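Minor capsid protein (Cafeteriavirus-dependent mavirus, PDB 6G42) forms the penton of the mavirus capsid, a single jelly-roll protein that assembles as a pentamer and probably closes the fivefold vertices of the shell. Local coordinates at residues Glu55-Lys60 with Ser250-Val255; Ile204-Asn209 with Phe234-Lys239; Glu216-Ile221 with Ser228-Val233. One frame throughout, in Å; residues are numbered along the deposited sequence.

Interaction 1 (Glu55-Lys60 with Ser250-Val255)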
ATOM      1  N   GLU C  55     -13.241 -17.138  -1.366  1.00 49.26           N
ATOM      2  CA  GLU C  55     -13.401 -15.999  -2.269  1.00 51.09           C
ATOM      3  C   GLU C  55     -14.854 -15.802  -2.694  1.00 49.78           C
ATOM      4  O   GLU C  55     -15.582 -16.770  -2.920  1.00 50.85           O
ATOM      5  CB  GLU C  55     -12.482 -16.216  -3.481  1.00 54.72           C
ATOM      6  CG  GLU C  55     -12.773 -15.432  -4.757  1.00 58.31           C
ATOM      7  CD  GLU C  55     -11.734 -15.690  -5.851  1.00 62.41           C
ATOM      8  OE1 GLU C  55     -11.180 -16.816  -5.904  1.00 66.30           O
ATOM      9  OE2 GLU C  55     -11.478 -14.777  -6.668  1.00 61.23           O
ATOM     10  N   PHE C  56     -15.273 -14.540  -2.767  1.00 47.12           N
ATOM     11  CA  PHE C  56     -16.500 -14.177  -3.478  1.00 45.98           C
ATOM     12  C   PHE C  56     -16.327 -12.898  -4.298  1.00 45.66           C
ATOM     13  O   PHE C  56     -15.353 -12.160  -4.124  1.00 43.76           O
ATOM     14  CB  PHE C  56     -17.730 -14.118  -2.546  1.00 44.40           C
ATOM     15  CG  PHE C  56     -17.733 -12.981  -1.554  1.00 43.42           C
ATOM     16  CD1 PHE C  56     -18.111 -11.696  -1.937  1.00 43.71           C
ATOM     17  CD2 PHE C  56     -17.437 -13.213  -0.216  1.00 43.82           C
ATOM     18  CE1 PHE C  56     -18.138 -10.657  -1.017  1.00 43.92           C
ATOM     19  CE2 PHE C  56     -17.472 -12.180   0.711  1.00 43.95           C
ATOM     20  CZ  PHE C  56     -17.823 -10.900   0.311  1.00 43.56           C
ATOM     21  N   HIS C  57     -17.280 -12.669  -5.200  1.00 45.87           N
ATOM     22  CA  HIS C  57     -17.307 -11.474  -6.045  1.00 46.22           C
ATOM     23  C   HIS C  57     -18.750 -11.032  -6.293  1.00 46.54           C
ATOM     24  O   HIS C  57     -19.532 -11.769  -6.876  1.00 50.04           O
ATOM     25  CB  HIS C  57     -16.580 -11.754  -7.363  1.00 46.03           C
ATOM     26  CG  HIS C  57     -16.249 -10.531  -8.167  1.00 45.14           C
ATOM     27  ND1 HIS C  57     -16.178  -9.262  -7.634  1.00 45.96           N
ATOM     28  CD2 HIS C  57     -15.930 -10.399  -9.473  1.00 45.10           C
ATOM     29  CE1 HIS C  57     -15.847  -8.404  -8.581  1.00 44.17           C
ATOM     30  NE2 HIS C  57     -15.690  -9.069  -9.706  1.00 43.86           N
ATOM     31  N   LEU C  58     -19.098  -9.842  -5.812  1.00 45.82           N
ATOM     32  CA  LEU C  58     -20.437  -9.279  -5.986  1.00 45.08           C
ATOM     33  C   LEU C  58     -20.344  -8.265  -7.120  1.00 45.06           C
ATOM     34  O   LEU C  58     -20.137  -7.069  -6.900  1.00 42.87           O
ATOM     35  CB  LEU C  58     -20.934  -8.627  -4.686  1.00 44.91           C
ATOM     36  CG  LEU C  58     -20.670  -9.401  -3.387  1.00 45.89           C
ATOM     37  CD1 LEU C  58     -21.201  -8.623  -2.197  1.00 45.70           C
ATOM     38  CD2 LEU C  58     -21.263 -10.803  -3.413  1.00 46.27           C
ATOM     39  N   HIS C  59     -20.474  -8.768  -8.343  1.00 45.10           N
ATOM     40  CA  HIS C  59     -20.196  -7.968  -9.533  1.00 46.49           C
ATOM     41  C   HIS C  59     -21.426  -7.302 -10.123  1.00 45.67           C
ATOM     42  O   HIS C  59     -22.323  -7.974 -10.606  1.00 45.07           O
ATOM     43  CB  HIS C  59     -19.535  -8.849 -10.582  1.00 48.00           C
ATOM     44  CG  HIS C  59     -18.910  -8.087 -11.697  1.00 48.47           C
ATOM     45  ND1 HIS C  59     -18.124  -6.977 -11.488  1.00 49.00           N
ATOM     46  CD2 HIS C  59     -18.944  -8.284 -13.034  1.00 48.72           C
ATOM     47  CE1 HIS C  59     -17.703  -6.517 -12.652  1.00 50.24           C
ATOM     48  NE2 HIS C  59     -18.183  -7.296 -13.605  1.00 50.47           N
ATOM     49  N   LYS C  60     -21.409  -5.967 -10.121  1.00 46.55           N
ATOM     50  CA  LYS C  60     -22.529  -5.123 -10.541  1.00 48.57           C
ATOM     51  C   LYS C  60     -23.765  -5.282  -9.650  1.00 50.65           C
ATOM     52  O   LYS C  60     -24.766  -5.922 -10.012  1.00 51.12           O
ATOM     53  CB  LYS C  60     -22.856  -5.295 -12.022  1.00 49.89           C
ATOM     54  CG  LYS C  60     -21.617  -5.200 -12.881  1.00 50.65           C
ATOM     55  CD  LYS C  60     -21.948  -5.189 -14.352  1.00 50.40           C
ATOM     56  CE  LYS C  60     -20.692  -5.429 -15.159  1.00 49.69           C
ATOM     57  NZ  LYS C  60     -20.972  -5.257 -16.603  1.00 50.25           N
ATOM     58  N   SER C 250     -18.600  -3.116  -7.417  1.00 44.64           N
ATOM     59  CA  SER C 250     -18.108  -4.438  -7.752  1.00 44.91           C
ATOM     60  C   SER C 250     -17.221  -4.812  -6.571  1.00 45.96           C
ATOM     61  O   SER C 250     -16.154  -4.239  -6.400  1.00 47.09           O
ATOM     62  CB  SER C 250     -17.313  -4.390  -9.059  1.00 44.77           C
ATOM     63  OG  SER C 250     -16.817  -5.664  -9.420  1.00 42.94           O
ATOM     64  N   ILE C 251     -17.690  -5.737  -5.740  1.00 47.58           N
ATOM     65  CA  ILE C 251     -17.052  -6.027  -4.455  1.00 47.90           C
ATOM     66  C   ILE C 251     -16.355  -7.381  -4.475  1.00 48.46           C
ATOM     67  O   ILE C 251     -17.005  -8.418  -4.486  1.00 49.73           O
ATOM     68  CB  ILE C 251     -18.069  -5.958  -3.307  1.00 47.87           C
ATOM     69  CG1 ILE C 251     -18.625  -4.529  -3.211  1.00 49.68           C
ATOM     70  CG2 ILE C 251     -17.413  -6.363  -1.990  1.00 48.27           C
ATOM     71  CD1 ILE C 251     -19.771  -4.354  -2.236  1.00 50.98           C
ATOM     72  N   LEU C 252     -15.026  -7.348  -4.466  1.00 49.03           N
ATOM     73  CA  LEU C 252     -14.197  -8.547  -4.456  1.00 48.51           C
ATOM     74  C   LEU C 252     -13.678  -8.842  -3.042  1.00 47.64           C
ATOM     75  O   LEU C 252     -13.252  -7.930  -2.322  1.00 45.40           O
ATOM     76  CB  LEU C 252     -13.020  -8.357  -5.416  1.00 49.58           C
ATOM     77  CG  LEU C 252     -12.029  -9.504  -5.596  1.00 51.10           C
ATOM     78  CD1 LEU C 252     -12.724 -10.721  -6.197  1.00 52.47           C
ATOM     79  CD2 LEU C 252     -10.871  -9.048  -6.474  1.00 51.23           C
ATOM     80  N   PHE C 253     -13.744 -10.119  -2.655  1.00 47.50           N
ATOM     81  CA  PHE C 253     -13.124 -10.617  -1.425  1.00 47.51           C
ATOM     82  C   PHE C 253     -12.264 -11.853  -1.730  1.00 47.87           C
ATOM     83  O   PHE C 253     -12.687 -12.745  -2.466  1.00 46.13           O
ATOM     84  CB  PHE C 253     -14.182 -10.947  -0.369  1.00 46.43           C
ATOM     85  CG  PHE C 253     -13.634 -11.707   0.809  1.00 46.73           C
ATOM     86  CD1 PHE C 253     -12.781 -11.087   1.713  1.00 46.87           C
ATOM     87  CD2 PHE C 253     -13.938 -13.052   0.995  1.00 46.60           C
ATOM     88  CE1 PHE C 253     -12.257 -11.786   2.791  1.00 45.83           C
ATOM     89  CE2 PHE C 253     -13.418 -13.752   2.075  1.00 46.84           C
ATOM     90  CZ  PHE C 253     -12.575 -13.119   2.973  1.00 45.31           C
ATOM     91  N   ARG C 254     -11.056 -11.872  -1.166  1.00 49.42           N
ATOM     92  CA  ARG C 254     -10.146 -13.020  -1.208  1.00 52.02           C
ATOM     93  C   ARG C 254      -9.475 -13.157   0.165  1.00 55.14           C
ATOM     94  O   ARG C 254      -8.988 -12.171   0.713  1.00 55.24           O
ATOM     95  CB  ARG C 254      -9.098 -12.818  -2.300  1.00 53.01           C
ATOM     96  CG  ARG C 254      -9.654 -12.877  -3.718  1.00 55.78           C
ATOM     97  CD  ARG C 254      -8.614 -12.482  -4.757  1.00 58.50           C
ATOM     98  NE  ARG C 254      -8.391 -11.032  -4.820  1.00 60.28           N
ATOM     99  CZ  ARG C 254      -7.520 -10.426  -5.631  1.00 60.98           C
ATOM    100  NH1 ARG C 254      -6.764 -11.128  -6.477  1.00 62.21           N
ATOM    101  NH2 ARG C 254      -7.405  -9.101  -5.603  1.00 61.08           N
ATOM    102  N   VAL C 255      -9.435 -14.370   0.717  1.00 60.66           N
ATOM    103  CA  VAL C 255      -9.027 -14.574   2.122  1.00 69.68           C
ATOM    104  C   VAL C 255      -7.494 -14.525   2.344  1.00 79.22           C
ATOM    105  O   VAL C 255      -6.862 -15.485   2.780  1.00 87.09           O
ATOM    106  CB  VAL C 255      -9.705 -15.844   2.736  1.00 69.49           C
ATOM    107  CG1 VAL C 255      -9.102 -17.156   2.231  1.00 69.28           C
ATOM    108  CG2 VAL C 255      -9.701 -15.788   4.260  1.00 69.47           C
TER
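The F56 ring carries F253 over one face: CB of F253 stands 3.8 Å from the ring centroid, only 15° off the normal and displaced toward the rim. The two phenyl rings themselves are oblique, their planes 36° apart, and meet through CE2 of F56 and CD2 of F253 at 3.7 Å. F56 has CG wedged between its own backbone N and carbonyl carbon (chi1 69°), which swings the ring across toward the neighbouring strand. Round the H57 imidazole, CD1 of L252 sits over one face in a CH-pi contact and CB of H59 over the rim of the other; at the edge ND1 gives a straight but weak hydrogen bond to the carbonyl O of I251. The H59 ring is met edge-on by S250, with ND1 and OG hydrogen-bonded at 2.8 Å; CG of K60 covers the centre of one of its faces.

These groups hang from antiparallel strands 49-62 and 248-264, neighbours in one of the sheets of the jelly roll. F56 with F253 and L58 with I251 are hydrogen-bonded pairs; E55-R254 and H57-L252 are non-hydrogen-bonded pairs. F56, L58, I251 and F253 project to the face turned inward, where F56 also packs on I206 and I251 on I204. The other face, with E55, H57 and H59, meets a second subunit: Y282 of that subunit bonds H57 NE2 through its OH and stacks its ring on H59, and E55 OE2 bonds H203 NE2 there. E55 lies alongside R254, OE2 of E55 4.0 Å from CG of R254, but the charged atoms do not meet.

Interaction 2 (Ile204-Asn209 with Phe234-Lys239)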
ATOM      1  N   ILE C 204     -21.330  -7.268   5.291  1.00 43.70           N
ATOM      2  CA  ILE C 204     -22.054  -8.089   4.310  1.00 42.72           C
ATOM      3  C   ILE C 204     -21.679  -9.525   4.646  1.00 43.20           C
ATOM      4  O   ILE C 204     -20.497  -9.867   4.711  1.00 39.80           O
ATOM      5  CB  ILE C 204     -21.651  -7.780   2.849  1.00 42.93           C
ATOM      6  CG1 ILE C 204     -22.060  -6.351   2.467  1.00 42.27           C
ATOM      7  CG2 ILE C 204     -22.294  -8.782   1.886  1.00 43.15           C
ATOM      8  CD1 ILE C 204     -21.486  -5.863   1.154  1.00 41.43           C
ATOM      9  N   VAL C 205     -22.700 -10.355   4.823  1.00 45.35           N
ATOM     10  CA  VAL C 205     -22.563 -11.688   5.389  1.00 46.53           C
ATOM     11  C   VAL C 205     -23.126 -12.711   4.414  1.00 47.71           C
ATOM     12  O   VAL C 205     -24.068 -12.418   3.682  1.00 48.01           O
ATOM     13  CB  VAL C 205     -23.346 -11.763   6.722  1.00 48.39           C
ATOM     14  CG1 VAL C 205     -23.529 -13.196   7.209  1.00 50.02           C
ATOM     15  CG2 VAL C 205     -22.659 -10.928   7.793  1.00 48.02           C
ATOM     16  N   ILE C 206     -22.532 -13.904   4.414  1.00 50.76           N
ATOM     17  CA  ILE C 206     -23.120 -15.099   3.797  1.00 52.24           C
ATOM     18  C   ILE C 206     -23.680 -15.976   4.920  1.00 55.16           C
ATOM     19  O   ILE C 206     -22.937 -16.363   5.825  1.00 53.55           O
ATOM     20  CB  ILE C 206     -22.078 -15.908   2.997  1.00 51.54           C
ATOM     21  CG1 ILE C 206     -21.562 -15.080   1.818  1.00 51.65           C
ATOM     22  CG2 ILE C 206     -22.680 -17.222   2.497  1.00 51.75           C
ATOM     23  CD1 ILE C 206     -20.392 -15.694   1.075  1.00 51.78           C
ATOM     24  N   GLU C 207     -24.979 -16.285   4.844  1.00 58.94           N
ATOM     25  CA  GLU C 207     -25.663 -17.166   5.816  1.00 59.82           C
ATOM     26  C   GLU C 207     -26.392 -18.344   5.151  1.00 59.74           C
ATOM     27  O   GLU C 207     -26.612 -18.353   3.934  1.00 57.43           O
ATOM     28  CB  GLU C 207     -26.612 -16.365   6.730  1.00 60.31           C
ATOM     29  CG  GLU C 207     -27.575 -15.404   6.042  1.00 60.24           C
ATOM     30  CD  GLU C 207     -28.348 -14.526   7.023  1.00 61.84           C
ATOM     31  OE1 GLU C 207     -27.814 -14.165   8.096  1.00 64.30           O
ATOM     32  OE2 GLU C 207     -29.502 -14.173   6.716  1.00 63.33           O
ATOM     33  N   SER C 208     -26.740 -19.332   5.978  1.00 59.83           N
ATOM     34  CA  SER C 208     -27.388 -20.569   5.537  1.00 62.29           C
ATOM     35  C   SER C 208     -28.387 -21.064   6.577  1.00 65.24           C
ATOM     36  O   SER C 208     -28.043 -21.188   7.751  1.00 66.48           O
ATOM     37  CB  SER C 208     -26.342 -21.658   5.307  1.00 60.98           C
ATOM     38  OG  SER C 208     -26.953 -22.875   4.909  1.00 59.12           O
ATOM     39  N   ASN C 209     -29.608 -21.364   6.138  1.00 67.83           N
ATOM     40  CA  ASN C 209     -30.642 -21.928   7.033  1.00 69.58           C
ATOM     41  C   ASN C 209     -30.547 -23.453   7.247  1.00 66.91           C
ATOM     42  O   ASN C 209     -31.067 -23.956   8.242  1.00 66.25           O
ATOM     43  CB  ASN C 209     -32.069 -21.519   6.605  1.00 73.44           C
ATOM     44  CG  ASN C 209     -32.380 -21.831   5.145  1.00 79.87           C
ATOM     45  OD1 ASN C 209     -31.739 -22.675   4.520  1.00 88.85           O
ATOM     46  ND2 ASN C 209     -33.372 -21.136   4.595  1.00 80.33           N
ATOM     47  N   PHE C 234     -23.378 -17.797  10.371  1.00 64.89           N
ATOM     48  CA  PHE C 234     -22.638 -16.785   9.626  1.00 64.75           C
ATOM     49  C   PHE C 234     -21.418 -17.501   9.045  1.00 62.81           C
ATOM     50  O   PHE C 234     -20.595 -18.011   9.805  1.00 63.69           O
ATOM     51  CB  PHE C 234     -22.165 -15.661  10.560  1.00 68.03           C
ATOM     52  CG  PHE C 234     -23.261 -14.747  11.061  1.00 72.30           C
ATOM     53  CD1 PHE C 234     -24.261 -15.214  11.906  1.00 74.57           C
ATOM     54  CD2 PHE C 234     -23.255 -13.392  10.740  1.00 75.68           C
ATOM     55  CE1 PHE C 234     -25.253 -14.367  12.381  1.00 76.25           C
ATOM     56  CE2 PHE C 234     -24.247 -12.538  11.214  1.00 76.58           C
ATOM     57  CZ  PHE C 234     -25.246 -13.026  12.036  1.00 76.10           C
ATOM     58  N   LEU C 235     -21.303 -17.548   7.717  1.00 61.63           N
ATOM     59  CA  LEU C 235     -20.176 -18.228   7.040  1.00 61.16           C
ATOM     60  C   LEU C 235     -18.968 -17.333   6.728  1.00 58.38           C
ATOM     61  O   LEU C 235     -17.841 -17.817   6.676  1.00 53.37           O
ATOM     62  CB  LEU C 235     -20.661 -18.917   5.767  1.00 61.11           C
ATOM     63  CG  LEU C 235     -21.791 -19.934   5.949  1.00 62.19           C
ATOM     64  CD1 LEU C 235     -21.995 -20.699   4.652  1.00 62.08           C
ATOM     65  CD2 LEU C 235     -21.535 -20.904   7.093  1.00 62.52           C
ATOM     66  N   THR C 236     -19.214 -16.048   6.491  1.00 58.14           N
ATOM     67  CA  THR C 236     -18.148 -15.043   6.464  1.00 58.59           C
ATOM     68  C   THR C 236     -18.728 -13.660   6.775  1.00 56.74           C
ATOM     69  O   THR C 236     -19.922 -13.427   6.593  1.00 52.66           O
ATOM     70  CB  THR C 236     -17.353 -15.044   5.125  1.00 59.05           C
ATOM     71  OG1 THR C 236     -16.167 -14.242   5.254  1.00 56.51           O
ATOM     72  CG2 THR C 236     -18.198 -14.528   3.956  1.00 60.38           C
ATOM     73  N   ASN C 237     -17.862 -12.776   7.267  1.00 57.31           N
ATOM     74  CA  ASN C 237     -18.189 -11.388   7.587  1.00 57.78           C
ATOM     75  C   ASN C 237     -17.279 -10.487   6.787  1.00 54.04           C
ATOM     76  O   ASN C 237     -16.102 -10.349   7.127  1.00 56.90           O
ATOM     77  CB  ASN C 237     -17.908 -11.095   9.055  1.00 63.77           C
ATOM     78  CG  ASN C 237     -19.008 -11.550   9.969  1.00 71.31           C
ATOM     79  OD1 ASN C 237     -19.517 -12.663   9.842  1.00 77.46           O
ATOM     80  ND2 ASN C 237     -19.364 -10.700  10.932  1.00 78.16           N
ATOM     81  N   TYR C 238     -17.804  -9.880   5.735  1.00 49.50           N
ATOM     82  CA  TYR C 238     -17.058  -8.880   4.980  1.00 47.19           C
ATOM     83  C   TYR C 238     -17.404  -7.517   5.559  1.00 45.73           C
ATOM     84  O   TYR C 238     -18.560  -7.121   5.543  1.00 44.39           O
ATOM     85  CB  TYR C 238     -17.421  -8.939   3.498  1.00 46.56           C
ATOM     86  CG  TYR C 238     -16.711  -7.916   2.651  1.00 45.87           C
ATOM     87  CD1 TYR C 238     -15.447  -8.174   2.133  1.00 46.77           C
ATOM     88  CD2 TYR C 238     -17.301  -6.689   2.362  1.00 45.42           C
ATOM     89  CE1 TYR C 238     -14.790  -7.237   1.351  1.00 46.83           C
ATOM     90  CE2 TYR C 238     -16.649  -5.745   1.584  1.00 45.86           C
ATOM     91  CZ  TYR C 238     -15.393  -6.025   1.079  1.00 46.10           C
ATOM     92  OH  TYR C 238     -14.737  -5.099   0.306  1.00 47.74           O
ATOM     93  N   LYS C 239     -16.404  -6.820   6.085  1.00 45.48           N
ATOM     94  CA  LYS C 239     -16.567  -5.437   6.503  1.00 45.46           C
ATOM     95  C   LYS C 239     -16.599  -4.539   5.274  1.00 45.13           C
ATOM     96  O   LYS C 239     -15.714  -4.623   4.427  1.00 46.36           O
ATOM     97  CB  LYS C 239     -15.418  -5.007   7.415  1.00 46.02           C
ATOM     98  CG  LYS C 239     -15.593  -3.629   8.045  1.00 46.75           C
ATOM     99  CD  LYS C 239     -16.669  -3.659   9.113  1.00 47.88           C
ATOM    100  CE  LYS C 239     -17.078  -2.278   9.574  1.00 47.90           C
ATOM    101  NZ  LYS C 239     -18.283  -2.400  10.434  1.00 48.61           N
TER
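I204 opens the pairing with Y238: its N donates to Y238 O at 2.8 Å, lying in the carbonyl plane, and its O takes the N-H of Y238 in return. Beyond this backbone pair, CD1 of I204 reaches only loosely toward CD2 of the tyrosine ring. V205 projects to the other side of the sheet, where CG1 presses on CD2 of F234 at 3.5 Å, coming obliquely to the ring; CG2 also lies near CD2 of F234.

Strands 201-207 and 236-239 run antiparallel in the second large sheet of the jelly roll, and strand 272-281 flanks 201-207 on its other side, bonding to V205 and E207 through the backbone. At I206 the pairing slackens: its N makes just a weak bond to T236 O, while its O receives L235 N at 2.8 Å, nearly head-on to the carbonyl. CD1 of I206 meets CG2 of T236 at 3.8 Å, and CG2 of I206 touches CD1 of L235, I206 and L235 crossing at about a right angle. I206 also packs on V53 of the facing sheet. Last, S208 brushes CD1 of L235 with its CB, and its OG bonds to N274 O.

Interaction 3 (Glu216-Ile221 with Ser228-Val233)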
ATOM      1  N   GLU C 216     -22.623 -19.024  15.367  1.00 60.85           N
ATOM      2  CA  GLU C 216     -21.922 -18.002  16.151  1.00 60.39           C
ATOM      3  C   GLU C 216     -22.841 -17.563  17.292  1.00 58.22           C
ATOM      4  O   GLU C 216     -24.063 -17.603  17.152  1.00 58.27           O
ATOM      5  CB  GLU C 216     -21.539 -16.786  15.290  1.00 61.60           C
ATOM      6  CG  GLU C 216     -20.598 -17.080  14.115  1.00 61.47           C
ATOM      7  CD  GLU C 216     -19.885 -15.837  13.577  1.00 59.68           C
ATOM      8  OE1 GLU C 216     -20.356 -14.708  13.809  1.00 58.76           O
ATOM      9  OE2 GLU C 216     -18.842 -15.977  12.908  1.00 58.30           O
ATOM     10  N   LEU C 217     -22.249 -17.144  18.408  1.00 55.99           N
ATOM     11  CA  LEU C 217     -23.006 -16.727  19.597  1.00 55.92           C
ATOM     12  C   LEU C 217     -23.313 -15.239  19.512  1.00 57.33           C
ATOM     13  O   LEU C 217     -22.402 -14.444  19.302  1.00 58.33           O
ATOM     14  CB  LEU C 217     -22.221 -17.028  20.881  1.00 54.55           C
ATOM     15  CG  LEU C 217     -21.659 -18.447  21.060  1.00 53.37           C
ATOM     16  CD1 LEU C 217     -21.015 -18.574  22.434  1.00 53.96           C
ATOM     17  CD2 LEU C 217     -22.717 -19.524  20.870  1.00 51.94           C
ATOM     18  N   LEU C 218     -24.587 -14.879  19.696  1.00 60.40           N
ATOM     19  CA  LEU C 218     -25.092 -13.504  19.491  1.00 62.28           C
ATOM     20  C   LEU C 218     -25.605 -12.862  20.790  1.00 64.47           C
ATOM     21  O   LEU C 218     -25.932 -13.574  21.735  1.00 63.20           O
ATOM     22  CB  LEU C 218     -26.219 -13.512  18.447  1.00 61.80           C
ATOM     23  CG  LEU C 218     -25.829 -13.609  16.968  1.00 61.70           C
ATOM     24  CD1 LEU C 218     -27.063 -13.849  16.114  1.00 61.57           C
ATOM     25  CD2 LEU C 218     -25.103 -12.360  16.493  1.00 61.53           C
ATOM     26  N   PRO C 219     -25.697 -11.514  20.827  1.00 70.19           N
ATOM     27  CA  PRO C 219     -26.206 -10.825  22.016  1.00 74.25           C
ATOM     28  C   PRO C 219     -27.732 -10.899  22.149  1.00 78.52           C
ATOM     29  O   PRO C 219     -28.406 -11.478  21.295  1.00 75.33           O
ATOM     30  CB  PRO C 219     -25.737  -9.381  21.804  1.00 73.35           C
ATOM     31  CG  PRO C 219     -25.719  -9.217  20.330  1.00 73.66           C
ATOM     32  CD  PRO C 219     -25.299 -10.553  19.778  1.00 73.14           C
ATOM     33  N   SER C 220     -28.256 -10.302  23.217  1.00 85.44           N
ATOM     34  CA  SER C 220     -29.670 -10.424  23.586  1.00 90.64           C
ATOM     35  C   SER C 220     -30.610  -9.666  22.655  1.00 94.59           C
ATOM     36  O   SER C 220     -30.315  -8.548  22.229  1.00 91.56           O
ATOM     37  CB  SER C 220     -29.889  -9.952  25.028  1.00 91.09           C
ATOM     38  OG  SER C 220     -31.111 -10.438  25.546  1.00 88.54           O
ATOM     39  N   ILE C 221     -31.751 -10.295  22.370  1.00101.03           N
ATOM     40  CA  ILE C 221     -32.787  -9.735  21.500  1.00106.47           C
ATOM     41  C   ILE C 221     -33.567  -8.678  22.289  1.00110.46           C
ATOM     42  O   ILE C 221     -33.815  -7.579  21.789  1.00110.75           O
ATOM     43  CB  ILE C 221     -33.755 -10.835  20.977  1.00107.38           C
ATOM     44  CG1 ILE C 221     -32.989 -11.945  20.232  1.00106.52           C
ATOM     45  CG2 ILE C 221     -34.814 -10.241  20.047  1.00106.38           C
ATOM     46  CD1 ILE C 221     -33.717 -13.273  20.167  1.00104.00           C
ATOM     47  N   SER C 228     -28.616 -13.908  27.328  1.00 73.44           N
ATOM     48  CA  SER C 228     -29.064 -14.426  26.024  1.00 72.23           C
ATOM     49  C   SER C 228     -28.490 -15.800  25.667  1.00 69.19           C
ATOM     50  O   SER C 228     -27.381 -16.152  26.064  1.00 64.89           O
ATOM     51  CB  SER C 228     -28.757 -13.421  24.890  1.00 72.48           C
ATOM     52  OG  SER C 228     -27.588 -13.734  24.152  1.00 68.09           O
ATOM     53  N   ASP C 229     -29.280 -16.558  24.911  1.00 70.05           N
ATOM     54  CA  ASP C 229     -28.830 -17.780  24.237  1.00 71.35           C
ATOM     55  C   ASP C 229     -29.074 -17.656  22.722  1.00 67.08           C
ATOM     56  O   ASP C 229     -29.286 -18.655  22.030  1.00 63.17           O
ATOM     57  CB  ASP C 229     -29.529 -19.017  24.831  1.00 74.98           C
ATOM     58  CG  ASP C 229     -31.043 -19.015  24.622  1.00 78.67           C
ATOM     59  OD1 ASP C 229     -31.647 -17.925  24.497  1.00 79.45           O
ATOM     60  OD2 ASP C 229     -31.632 -20.118  24.592  1.00 82.46           O
ATOM     61  N   ASN C 230     -29.020 -16.420  22.222  1.00 65.86           N
ATOM     62  CA  ASN C 230     -29.263 -16.122  20.815  1.00 65.27           C
ATOM     63  C   ASN C 230     -28.077 -16.613  19.982  1.00 66.53           C
ATOM     64  O   ASN C 230     -26.920 -16.451  20.381  1.00 68.33           O
ATOM     65  CB  ASN C 230     -29.480 -14.616  20.620  1.00 65.65           C
ATOM     66  CG  ASN C 230     -30.039 -14.262  19.241  1.00 70.23           C
ATOM     67  OD1 ASN C 230     -30.332 -15.132  18.416  1.00 75.62           O
ATOM     68  ND2 ASN C 230     -30.185 -12.967  18.988  1.00 69.94           N
ATOM     69  N   THR C 231     -28.381 -17.234  18.842  1.00 65.44           N
ATOM     70  CA  THR C 231     -27.371 -17.795  17.940  1.00 63.50           C
ATOM     71  C   THR C 231     -27.694 -17.467  16.485  1.00 63.93           C
ATOM     72  O   THR C 231     -28.784 -16.994  16.170  1.00 66.91           O
ATOM     73  CB  THR C 231     -27.236 -19.329  18.100  1.00 62.26           C
ATOM     74  OG1 THR C 231     -28.469 -19.973  17.759  1.00 62.50           O
ATOM     75  CG2 THR C 231     -26.848 -19.704  19.522  1.00 61.38           C
ATOM     76  N   GLY C 232     -26.725 -17.709  15.608  1.00 64.94           N
ATOM     77  CA  GLY C 232     -26.897 -17.487  14.173  1.00 63.87           C
ATOM     78  C   GLY C 232     -25.808 -18.125  13.327  1.00 62.47           C
ATOM     79  O   GLY C 232     -24.666 -18.262  13.767  1.00 60.83           O
ATOM     80  N   VAL C 233     -26.175 -18.504  12.104  1.00 63.35           N
ATOM     81  CA  VAL C 233     -25.257 -19.106  11.136  1.00 62.61           C
ATOM     82  C   VAL C 233     -24.687 -17.999  10.256  1.00 63.61           C
ATOM     83  O   VAL C 233     -25.424 -17.340   9.520  1.00 63.18           O
ATOM     84  CB  VAL C 233     -25.965 -20.155  10.259  1.00 62.32           C
ATOM     85  CG1 VAL C 233     -25.008 -20.744   9.231  1.00 62.22           C
ATOM     86  CG2 VAL C 233     -26.545 -21.263  11.132  1.00 63.50           C
TER
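E216 and G232 satisfy each other's backbone at the start of this short ladder: E216 N donates to G232 O at 2.7 Å, and G232 N returns a bond to E216 O at 3.1 Å. The acidic end of E216 is held by another copy of the protein, OE2 in a salt bridge with K300 NZ and OE1 bonded to N12 ND2, both of the third subunit. Next along, L218 N donates to N230 O at 2.9 Å, approaching from 38° above the carbonyl plane.

Strands 216-217 and 231-232 form a small two-stranded antiparallel sheet, the base of a hairpin-like excursion leaving the jelly roll between 201-207 and 236-239. Beyond it the two segments are joined through side chains. N230 ND2 donates to P219 O at 3.3 Å, almost straight in line with the carbonyl; CG anti to the backbone N (chi1 -167°) carries the amide there, and I221 lies across it at about a right angle. S228 OG makes a weak bond to L218 O. R38 of the third subunit bonds both carbonyls, so N230 O has two donors, and L218 O has R38 NH1 besides the weak bond from S228. S220 OG bonds to I227 O.

Interactions 1 and 2 are buried and belong to opposing sheets of the jelly roll, meeting where Y238 packs against F56, I251 and F253; CG2 of I251 comes within 3.7 Å of CZ of Y238. Interaction 3 lies on the surface, nested in the chain between the strands of interaction 2, and touches it through E207 and V233 and through F234 and E216. Its centre is about 27 Å from that of interaction 1. The chemistry follows position: aliphatic and aromatic packing joins the sheets, interaction 1 turns a polar face to the second subunit, and interaction 3 relies mainly on backbone and amide bonds. Interactions 2 and 3 both touch the third subunit.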